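Local coordinates for universal stress protein (Pseudomonas aeruginosa UCBPP-PA14, PDB 7MQ5) that is of unknown function but, as a universal stress protein built from two similar alpha/beta halves, probably takes part in the bacterial stress response, at residues Trp113-Leu116 with Arg117-Cys121; Val273-Pro276 with Asp277-Ala281. All blocks are in the same frame, centred on the assembly; numbering follows the deposited sequence.

In the fold
Neither contact closes a long loop: each is a short step along the chain, and they follow in series without nesting or crossing. Going from the N terminus, contact 1 comes first, where helix 110-118 ends and the chain heads for strand 123-126. Contact 2 comes some 150 residues later, where strand 270-274 gives way to the C-terminal helix 277-287. The two strands are antiparallel neighbours at the middle of the ten-stranded sheet, joining its first five strands to its last five. K275 links the two contacts directly: its NZ reaches the carbonyls of L116 and A119, 2.8 Å from A119 O. I280 CG2 also packs on P120 O, 3.6 Å away.

Contact 1 of 2, residues Trp113-Leu116 with Arg117-Cys121; sequences WKLL and RFAPC
W113 and R117 begin a run of three main-chain bonds that finishes helix 110-118. R117 N reaches W113 O at 2.9 Å, F118 N reaches K114 O at 3.0 Å, and A119 N reaches L115 O at 2.9 Å. The third is the most bent, with an N-H...O angle of 138°, just where A119 leaves the helical conformation. The next carbonyl, L116 O, would look to P120 for its donor, but proline has no N-H. K275 NZ takes over there, hydrogen-bonding to both L116 O and A119 O, so the lysine serves the end of the helix where the backbone cannot. W113 NE1 is satisfied as well, by D265 OD1.

The R117 side chain folds back along the helix. In the conformer described here, of two modelled, chi3 of -58° bends the otherwise extended chain and brings one face of the guanidinium over W113 O, with NH1 3.7 Å from that oxygen. K114 CG comes in at the guanidinium edge, in its plane, 3.8 Å from NH1. The lysine itself runs outward, which keeps its NZ 6.6 Å from NH1. R117 CG also sits over the centre of the F118 ring. That ring lies obliquely to K114 O, its CD2 3.4 Å from the oxygen, while L116 CD1 rests over one face of the W113 indole.

This is the helix of a beta-alpha-beta unit, between strands 92-96 and 123-126. L115 and A119 turn to K95 and I93 of the first strand, K114 and F118 lie against H78 and I82 of helix 77-88, and P120 packs against L283, E284 and A287 of helix 277-287.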
ATOM      1  N   TRP A 113      11.502   5.635   1.656  1.00 12.23           N
ATOM      2  CA  TRP A 113      11.698   5.262   0.235  1.00 12.71           C
ATOM      3  C   TRP A 113      12.509   3.968   0.125  1.00 12.39           C
ATOM      4  O   TRP A 113      12.185   3.145  -0.747  1.00 13.31           O
ATOM      5  CB  TRP A 113      12.301   6.425  -0.554  1.00 14.40           C
ATOM      6  CG  TRP A 113      11.236   7.325  -1.098  1.00 17.37           C
ATOM      7  CD1 TRP A 113      10.944   8.619  -0.774  1.00 20.12           C
ATOM      8  CD2 TRP A 113      10.214   6.905  -2.015  1.00 17.57           C
ATOM      9  NE1 TRP A 113       9.855   9.044  -1.497  1.00 19.72           N
ATOM     10  CE2 TRP A 113       9.361   7.999  -2.229  1.00 19.83           C
ATOM     11  CE3 TRP A 113       9.933   5.687  -2.641  1.00 18.39           C
ATOM     12  CZ2 TRP A 113       8.286   7.930  -3.115  1.00 18.16           C
ATOM     13  CZ3 TRP A 113       8.849   5.604  -3.482  1.00 19.81           C
ATOM     14  CH2 TRP A 113       8.045   6.717  -3.718  1.00 20.35           C
ATOM     15  N   LYS A 114      13.516   3.774   0.974  1.00 13.15           N
ATOM     16  CA  LYS A 114      14.314   2.524   0.903  1.00 13.41           C
ATOM     17  C   LYS A 114      13.430   1.344   1.325  1.00 12.81           C
ATOM     18  O   LYS A 114      13.545   0.273   0.723  1.00 13.23           O
ATOM     19  CB  LYS A 114      15.581   2.673   1.742  1.00 15.24           C
ATOM     20  CG  LYS A 114      16.602   3.618   1.122  1.00 18.18           C
ATOM     21  CD  LYS A 114      17.850   3.827   1.940  1.00 20.96           C
ATOM     22  CE  LYS A 114      18.835   4.747   1.251  1.00 27.94           C
ATOM     23  NZ  LYS A 114      20.005   5.017   2.111  1.00 34.71           N
ATOM     24  N   LEU A 115      12.560   1.552   2.310  1.00 12.08           N
ATOM     25  CA  LEU A 115      11.627   0.473   2.715  1.00 11.68           C
ATOM     26  C   LEU A 115      10.739   0.111   1.518  1.00 11.42           C
ATOM     27  O   LEU A 115      10.557  -1.084   1.222  1.00 12.11           O
ATOM     28  CB  LEU A 115      10.771   0.940   3.896  1.00 11.78           C
ATOM     29  CG  LEU A 115       9.661  -0.019   4.309  1.00 11.93           C
ATOM     30  CD1 LEU A 115      10.226  -1.358   4.733  1.00 12.42           C
ATOM     31  CD2 LEU A 115       8.810   0.591   5.408  1.00 12.97           C
ATOM     32  N   LEU A 116      10.161   1.118   0.872  1.00 11.33           N
ATOM     33  CA  LEU A 116       9.256   0.823  -0.268  1.00 11.31           C
ATOM     34  C   LEU A 116       9.998   0.170  -1.433  1.00 11.73           C
ATOM     35  O   LEU A 116       9.418  -0.675  -2.114  1.00 12.71           O
ATOM     36  CB  LEU A 116       8.598   2.117  -0.736  1.00 11.14           C
ATOM     37  CG  LEU A 116       7.569   2.700   0.221  1.00 11.95           C
ATOM     38  CD1 LEU A 116       7.076   4.040  -0.277  1.00 16.04           C
ATOM     39  CD2 LEU A 116       6.409   1.744   0.432  1.00 14.08           C
ATOM     40  N   ARG A 117      11.243   0.570  -1.662  0.60 11.64           N
ATOM     41  CA  ARG A 117      12.040   0.009  -2.775  0.60 12.68           C
ATOM     42  C   ARG A 117      12.310  -1.480  -2.542  0.60 12.91           C
ATOM     43  O   ARG A 117      12.011  -2.292  -3.439  0.60 13.87           O
ATOM     44  CB  ARG A 117      13.340   0.813  -2.862  0.60 14.80           C
ATOM     45  CG  ARG A 117      14.289   0.375  -3.961  0.60 18.02           C
ATOM     46  CD  ARG A 117      15.369   1.425  -4.155  0.60 21.13           C
ATOM     47  NE  ARG A 117      14.799   2.731  -4.473  0.60 22.09           N
ATOM     48  CZ  ARG A 117      14.804   3.809  -3.688  0.60 23.57           C
ATOM     49  NH1 ARG A 117      15.403   3.801  -2.508  0.60 25.87           N
ATOM     50  NH2 ARG A 117      14.228   4.920  -4.114  0.60 26.11           N
ATOM     51  N   PHE A 118      12.748  -1.827  -1.331  1.00 12.39           N
ATOM     52  CA  PHE A 118      13.269  -3.200  -1.085  1.00 13.65           C
ATOM     53  C   PHE A 118      12.274  -4.158  -0.441  1.00 11.91           C
ATOM     54  O   PHE A 118      12.588  -5.353  -0.422  1.00 12.84           O
ATOM     55  CB  PHE A 118      14.571  -3.106  -0.288  1.00 16.11           C
ATOM     56  CG  PHE A 118      15.683  -2.492  -1.098  1.00 19.35           C
ATOM     57  CD1 PHE A 118      16.228  -3.179  -2.175  1.00 24.94           C
ATOM     58  CD2 PHE A 118      16.150  -1.220  -0.821  1.00 19.91           C
ATOM     59  CE1 PHE A 118      17.233  -2.613  -2.949  1.00 28.69           C
ATOM     60  CE2 PHE A 118      17.158  -0.658  -1.589  1.00 26.03           C
ATOM     61  CZ  PHE A 118      17.695  -1.353  -2.653  1.00 25.48           C
ATOM     62  N   ALA A 119      11.139  -3.684   0.060  1.00 11.33           N
ATOM     63  CA  ALA A 119      10.233  -4.633   0.747  1.00 11.25           C
ATOM     64  C   ALA A 119       9.720  -5.680  -0.231  1.00 10.66           C
ATOM     65  O   ALA A 119       9.126  -5.331  -1.251  1.00 11.85           O
ATOM     66  CB  ALA A 119       9.093  -3.890   1.377  1.00 11.19           C
ATOM     67  N   PRO A 120       9.854  -6.984   0.093  1.00 11.63           N
ATOM     68  CA  PRO A 120       9.378  -8.034  -0.808  1.00 12.32           C
ATOM     69  C   PRO A 120       7.931  -8.452  -0.528  1.00 12.17           C
ATOM     70  O   PRO A 120       7.586  -9.620  -0.598  1.00 14.84           O
ATOM     71  CB  PRO A 120      10.375  -9.163  -0.532  1.00 13.99           C
ATOM     72  CG  PRO A 120      10.660  -9.025   0.941  1.00 14.72           C
ATOM     73  CD  PRO A 120      10.650  -7.533   1.210  1.00 13.25           C
ATOM     74  N   CYS A 121       7.102  -7.464  -0.229  1.00 11.42           N
ATOM     75  CA  CYS A 121       5.683  -7.691   0.088  1.00 10.97           C
ATOM     76  C   CYS A 121       4.964  -6.358  -0.005  1.00 10.48           C
ATOM     77  O   CYS A 121       5.611  -5.306  -0.077  1.00 11.06           O
ATOM     78  CB  CYS A 121       5.521  -8.263   1.495  1.00 12.05           C
ATOM     79  SG  CYS A 121       6.124  -7.186   2.828  1.00 14.00           S
TER

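Contact 2 of 2, residues Val273-Pro276 with Asp277-Ala281; sequences VLKP and DDIIA
K275 and P276 meet I279 and I280 in a local helix-start contact, where strand 270-274 ends and the C-terminal helix 277-287 begins. P276 holds the N-cap position, and its carbonyl opens the helix. I280 N donates to P276 O at 3.0 Å in a nearly straight bond, 170° at the hydrogen and aimed almost along the carbonyl axis. I279 N, also 3.0 Å from P276 O, adds a weak, strongly bent second bond.

The side chains fill in around that carbonyl. I279 lies beside the proline ring, pointing the same way, with its CG1 4.0 Å from P276 CG. K275 runs across both isoleucines at about a right angle: its CB is 3.7 Å from I280 CD1, and its CD is 4.0 Å from I279 CG2. The apolar part of the lysine is thus packed against the first turn of the helix.

The sheet's strand order, 3-2-1-4-5-10-9-6-7-8, repeats one five-stranded alpha/beta pattern twice, as expected for a tandem universal stress protein of the HUP clan. Strand 270-274 is the last of the second set, and V273 pairs with V123 across the seam between the halves. Beyond the strand, a turn at chi4 (77°) swings K275 NZ out of line with its chain, toward L116 at the end of helix 110-118.

On the polar side a water donates to K275 O at 2.7 Å and to D277 OD1 at 2.6 Å, tying the aspartate back across the proline. With CG beside its own backbone N (chi1 -67°), D277 keeps its carboxylate by the first turn, where the helix dipole probably stabilises the negative charge. D277 also touches S152 of helix 148-167.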
ATOM      1  N   VAL A 273       1.115   0.009  -1.410  1.00  8.16           N
ATOM      2  CA  VAL A 273       2.049  -0.124  -2.555  1.00  8.95           C
ATOM      3  C   VAL A 273       2.277  -1.604  -2.866  1.00  9.03           C
ATOM      4  O   VAL A 273       2.800  -2.338  -2.009  1.00  9.09           O
ATOM      5  CB  VAL A 273       3.369   0.589  -2.227  1.00  9.65           C
ATOM      6  CG1 VAL A 273       4.341   0.471  -3.386  1.00 10.99           C
ATOM      7  CG2 VAL A 273       3.129   2.044  -1.855  1.00 11.24           C
ATOM      8  N   LEU A 274       1.864  -2.004  -4.064  1.00  9.32           N
ATOM      9  CA  LEU A 274       2.030  -3.380  -4.561  1.00  9.77           C
ATOM     10  C   LEU A 274       3.108  -3.392  -5.642  1.00 10.00           C
ATOM     11  O   LEU A 274       3.307  -2.367  -6.301  1.00 11.93           O
ATOM     12  CB  LEU A 274       0.697  -3.875  -5.124  1.00 10.41           C
ATOM     13  CG  LEU A 274      -0.477  -3.793  -4.157  1.00 10.92           C
ATOM     14  CD1 LEU A 274      -1.749  -4.265  -4.826  1.00 13.46           C
ATOM     15  CD2 LEU A 274      -0.210  -4.589  -2.893  1.00 12.52           C
ATOM     16  N   LYS A 275       3.760  -4.530  -5.806  1.00 10.39           N
ATOM     17  CA  LYS A 275       4.791  -4.691  -6.852  1.00 11.07           C
ATOM     18  C   LYS A 275       4.435  -5.875  -7.731  1.00 12.62           C
ATOM     19  O   LYS A 275       3.729  -6.781  -7.300  1.00 13.41           O
ATOM     20  CB  LYS A 275       6.173  -4.914  -6.242  1.00 11.58           C
ATOM     21  CG  LYS A 275       6.658  -3.811  -5.312  1.00 11.25           C
ATOM     22  CD  LYS A 275       8.095  -4.007  -4.908  1.00 12.35           C
ATOM     23  CE  LYS A 275       8.647  -2.907  -4.019  1.00 12.30           C
ATOM     24  NZ  LYS A 275       8.206  -3.002  -2.604  1.00 11.40           N
ATOM     25  N   PRO A 276       4.922  -5.889  -8.990  1.00 13.18           N
ATOM     26  CA  PRO A 276       4.712  -7.036  -9.867  1.00 14.19           C
ATOM     27  C   PRO A 276       5.282  -8.312  -9.238  1.00 14.78           C
ATOM     28  O   PRO A 276       6.289  -8.256  -8.557  1.00 14.52           O
ATOM     29  CB  PRO A 276       5.494  -6.678 -11.137  1.00 15.54           C
ATOM     30  CG  PRO A 276       5.550  -5.174 -11.128  1.00 15.63           C
ATOM     31  CD  PRO A 276       5.648  -4.805  -9.664  1.00 13.05           C
ATOM     32  N   ASP A 277       4.653  -9.446  -9.530  1.00 16.11           N
ATOM     33  CA  ASP A 277       5.101 -10.749  -8.973  1.00 18.00           C
ATOM     34  C   ASP A 277       6.586 -11.022  -9.262  1.00 18.94           C
ATOM     35  O   ASP A 277       7.266 -11.523  -8.356  1.00 19.60           O
ATOM     36  CB  ASP A 277       4.256 -11.906  -9.510  1.00 22.66           C
ATOM     37  CG  ASP A 277       2.812 -11.905  -9.043  1.00 27.23           C
ATOM     38  OD1 ASP A 277       2.507 -11.194  -8.071  1.00 30.74           O
ATOM     39  OD2 ASP A 277       2.010 -12.646  -9.642  1.00 37.01           O
ATOM     40  N   ASP A 278       7.055 -10.719 -10.480  0.60 19.38           N
ATOM     41  CA  ASP A 278       8.469 -10.976 -10.880  0.60 21.08           C
ATOM     42  C   ASP A 278       9.432 -10.113 -10.048  0.60 20.24           C
ATOM     43  O   ASP A 278      10.560 -10.571  -9.773  0.60 24.56           O
ATOM     44  CB  ASP A 278       8.693 -10.701 -12.372  0.60 24.26           C
ATOM     45  CG  ASP A 278       8.015 -11.669 -13.330  0.60 28.81           C
ATOM     46  OD1 ASP A 278       7.473 -12.696 -12.864  0.60 32.39           O
ATOM     47  OD2 ASP A 278       8.044 -11.393 -14.550  0.60 34.31           O
ATOM     48  N   ILE A 279       9.011  -8.895  -9.714  1.00 18.12           N
ATOM     49  CA  ILE A 279       9.831  -7.959  -8.895  1.00 16.22           C
ATOM     50  C   ILE A 279       9.845  -8.462  -7.443  1.00 16.06           C
ATOM     51  O   ILE A 279      10.919  -8.498  -6.827  1.00 17.01           O
ATOM     52  CB  ILE A 279       9.289  -6.520  -9.020  1.00 15.69           C
ATOM     53  CG1 ILE A 279       9.371  -5.975 -10.452  1.00 20.10           C
ATOM     54  CG2 ILE A 279       9.989  -5.601  -8.037  1.00 15.63           C
ATOM     55  CD1 ILE A 279      10.770  -5.822 -10.959  1.00 22.96           C
ATOM     56  N   ILE A 280       8.690  -8.859  -6.920  1.00 15.13           N
ATOM     57  CA  ILE A 280       8.618  -9.436  -5.543  1.00 15.53           C
ATOM     58  C   ILE A 280       9.565 -10.637  -5.440  1.00 17.33           C
ATOM     59  O   ILE A 280      10.294 -10.729  -4.439  1.00 17.90           O
ATOM     60  CB  ILE A 280       7.168  -9.836  -5.200  1.00 15.93           C
ATOM     61  CG1 ILE A 280       6.262  -8.609  -5.052  1.00 16.53           C
ATOM     62  CG2 ILE A 280       7.131 -10.725  -3.965  1.00 17.01           C
ATOM     63  CD1 ILE A 280       6.580  -7.743  -3.860  1.00 17.22           C
ATOM     64  N   ALA A 281       9.541 -11.538  -6.426  1.00 18.91           N
ATOM     65  CA  ALA A 281      10.406 -12.740  -6.378  1.00 21.48           C
ATOM     66  C   ALA A 281      11.881 -12.328  -6.287  1.00 19.75           C
ATOM     67  O   ALA A 281      12.618 -12.934  -5.486  1.00 21.49           O
ATOM     68  CB  ALA A 281      10.145 -13.613  -7.580  1.00 23.78           C
TER
HETATM   69  O   HOH W   1       2.609  -9.115  -6.515  0.50 36.42           O